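Local coordinates for protein 3-dehydroshikimate dehydratase (Pseudomonas putida, PDB 5HMQ) that converts 3-dehydroshikimate to protocatechuate and water, using a divalent metal cation held in the TIM-barrel half of a two-domain fusion chain, at residues C[236-241]-C[261-266]. Residues are numbered along the deposited sequence; the frame is centred on the assembly and turned at random.
Sequences GPLSLE and RSLLYL. With MG (magnesium ion), chain K.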
loop_
_atom_site.group_PDB
_atom_site.type_symbol
_atom_site.label_atom_id
_atom_site.label_comp_id
_atom_site.label_asym_id
_atom_site.label_seq_id
_atom_site.Cartn_x
_atom_site.Cartn_y
_atom_site.Cartn_z
ATOM N N GLY C 236 -26.825 -5.977 -20.926
ATOM C CA GLY C 236 -25.484 -5.937 -21.459
ATOM C C GLY C 236 -24.429 -5.980 -20.376
ATOM O O GLY C 236 -24.694 -6.350 -19.228
ATOM N N PRO C 237 -23.202 -5.600 -20.724
ATOM C CA PRO C 237 -22.094 -5.720 -19.769
ATOM C C PRO C 237 -22.286 -4.824 -18.552
ATOM O O PRO C 237 -22.803 -3.708 -18.646
ATOM C CB PRO C 237 -20.869 -5.295 -20.589
ATOM C CG PRO C 237 -21.284 -5.453 -22.018
ATOM C CD PRO C 237 -22.745 -5.129 -22.041
ATOM N N LEU C 238 -21.863 -5.343 -17.397
ATOM C CA LEU C 238 -21.803 -4.595 -16.141
ATOM C C LEU C 238 -20.345 -4.511 -15.712
ATOM O O LEU C 238 -19.732 -5.537 -15.402
ATOM C CB LEU C 238 -22.642 -5.263 -15.052
ATOM C CG LEU C 238 -22.620 -4.566 -13.692
ATOM C CD1 LEU C 238 -23.376 -3.247 -13.724
ATOM C CD2 LEU C 238 -23.143 -5.492 -12.606
ATOM N N SER C 239 -19.797 -3.297 -15.669
ATOM C CA SER C 239 -18.353 -3.130 -15.582
ATOM C C SER C 239 -17.974 -2.228 -14.411
ATOM O O SER C 239 -18.825 -1.668 -13.710
ATOM C CB SER C 239 -17.783 -2.562 -16.884
ATOM O OG SER C 239 -16.368 -2.667 -16.900
ATOM N N LEU C 240 -16.663 -2.100 -14.219
ATOM C CA LEU C 240 -16.057 -1.326 -13.142
ATOM C C LEU C 240 -14.988 -0.427 -13.740
ATOM O O LEU C 240 -14.168 -0.890 -14.539
ATOM C CB LEU C 240 -15.431 -2.239 -12.086
ATOM C CG LEU C 240 -16.367 -3.196 -11.354
ATOM C CD1 LEU C 240 -15.556 -4.257 -10.648
ATOM C CD2 LEU C 240 -17.228 -2.438 -10.374
ATOM N N GLU C 241 -14.975 0.844 -13.344
ATOM C CA GLU C 241 -13.958 1.784 -13.820
ATOM C C GLU C 241 -13.450 2.583 -12.624
ATOM O O GLU C 241 -14.125 3.501 -12.147
ATOM C CB GLU C 241 -14.488 2.702 -14.917
ATOM C CG GLU C 241 -13.388 3.542 -15.561
ATOM C CD GLU C 241 -13.921 4.634 -16.463
ATOM O OE1 GLU C 241 -15.008 5.176 -16.172
ATOM O OE2 GLU C 241 -13.245 4.957 -17.464
ATOM N N ARG C 261 -15.985 -9.370 -6.409
ATOM C CA ARG C 261 -16.784 -9.439 -5.190
ATOM C C ARG C 261 -17.735 -8.252 -5.081
ATOM O O ARG C 261 -18.896 -8.413 -4.688
ATOM C CB ARG C 261 -15.866 -9.514 -3.969
ATOM C CG ARG C 261 -16.591 -9.495 -2.632
ATOM C CD ARG C 261 -15.614 -9.628 -1.469
ATOM N NE ARG C 261 -15.129 -10.997 -1.317
ATOM C CZ ARG C 261 -14.147 -11.355 -0.497
ATOM N NH1 ARG C 261 -13.536 -10.444 0.249
ATOM N NH2 ARG C 261 -13.775 -12.626 -0.422
ATOM N N SER C 262 -17.265 -7.051 -5.431
ATOM C CA SER C 262 -18.122 -5.873 -5.342
ATOM C C SER C 262 -19.275 -5.932 -6.338
ATOM O O SER C 262 -20.367 -5.432 -6.047
ATOM C CB SER C 262 -17.300 -4.602 -5.562
ATOM O OG SER C 262 -17.027 -4.398 -6.938
ATOM N N LEU C 263 -19.056 -6.539 -7.508
ATOM C CA LEU C 263 -20.140 -6.690 -8.472
ATOM C C LEU C 263 -21.171 -7.701 -7.989
ATOM O O LEU C 263 -22.376 -7.511 -8.190
ATOM C CB LEU C 263 -19.583 -7.095 -9.839
ATOM C CG LEU C 263 -18.950 -5.963 -10.652
ATOM C CD1 LEU C 263 -18.444 -6.471 -11.993
ATOM C CD2 LEU C 263 -19.946 -4.829 -10.844
ATOM N N LEU C 264 -20.715 -8.793 -7.372
ATOM C CA LEU C 264 -21.642 -9.754 -6.785
ATOM C C LEU C 264 -22.491 -9.097 -5.703
ATOM O O LEU C 264 -23.711 -9.288 -5.649
ATOM C CB LEU C 264 -20.871 -10.947 -6.218
ATOM C CG LEU C 264 -20.061 -11.761 -7.231
ATOM C CD1 LEU C 264 -19.383 -12.940 -6.552
ATOM C CD2 LEU C 264 -20.919 -12.215 -8.407
ATOM N N TYR C 265 -21.851 -8.316 -4.830
ATOM C CA TYR C 265 -22.578 -7.613 -3.776
ATOM C C TYR C 265 -23.521 -6.570 -4.362
ATOM O O TYR C 265 -24.650 -6.406 -3.884
ATOM C CB TYR C 265 -21.582 -6.971 -2.810
ATOM C CG TYR C 265 -22.201 -6.238 -1.640
ATOM C CD1 TYR C 265 -22.900 -6.922 -0.654
ATOM C CD2 TYR C 265 -22.065 -4.861 -1.511
ATOM C CE1 TYR C 265 -23.457 -6.251 0.423
ATOM C CE2 TYR C 265 -22.618 -4.183 -0.441
ATOM C CZ TYR C 265 -23.313 -4.881 0.523
ATOM O OH TYR C 265 -23.864 -4.207 1.589
ATOM N N LEU C 266 -23.076 -5.862 -5.404
ATOM C CA LEU C 266 -23.936 -4.886 -6.066
ATOM C C LEU C 266 -25.174 -5.543 -6.659
ATOM O O LEU C 266 -26.280 -4.996 -6.569
ATOM C CB LEU C 266 -23.155 -4.156 -7.157
ATOM C CG LEU C 266 -23.988 -3.311 -8.122
ATOM C CD1 LEU C 266 -24.723 -2.200 -7.392
ATOM C CD2 LEU C 266 -23.120 -2.745 -9.233
HETATM MG MG MG K . -16.411 6.287 -17.235
HETATM O O HOH W 1 -15.254 6.011 -18.878
HETATM O O HOH W 2 -15.384 7.950 -16.926
#
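Leu263 is the bump of this contact, and the hollow it fills lies between Leu238 and Leu240. These two leucines sit two residues apart on strand 238-240 and both point at the helix. Leu263 CD2 wedges into the gap, 3.7 Å from Leu238 CD2 and 3.7 Å from Leu240 CD2. Its CD1 branch lies against the strand backbone, 3.8 Å from Leu238 O, and beside Leu240 CD1. Leu240 and Leu263 meet end to end, with both CG atoms 3.8 Å apart. Leu238, with its CG anti to the backbone N (chi1 179°), passes alongside Leu263 in the opposite direction. Nearly a turn on, Leu266 CD2 closes loosely on Leu238 CD2 at 4.4 Å. Ser262 OG lies over the methyls of Leu240, 4.0 Å from CD2, and its hydrogen bond goes back to Gly259 O. The N-to-C directions of strand 238-240 and helix segment 261-266 make an angle of 134°. Ser239 turns away; its OG hydrogen-bonds Glu32 OE2. Glu241 OE1 binds magnesium in the catalytic metal site, with Glu136, Asp167 and Gln193. This is the eighth TIM-barrel strand against helix 252-276. Met194 of strand 189-194 and Leu226 of helix 222-231 pack on Leu238 and Leu266. Helix 455-465, in the C-terminal domain, packs on helix 252-276.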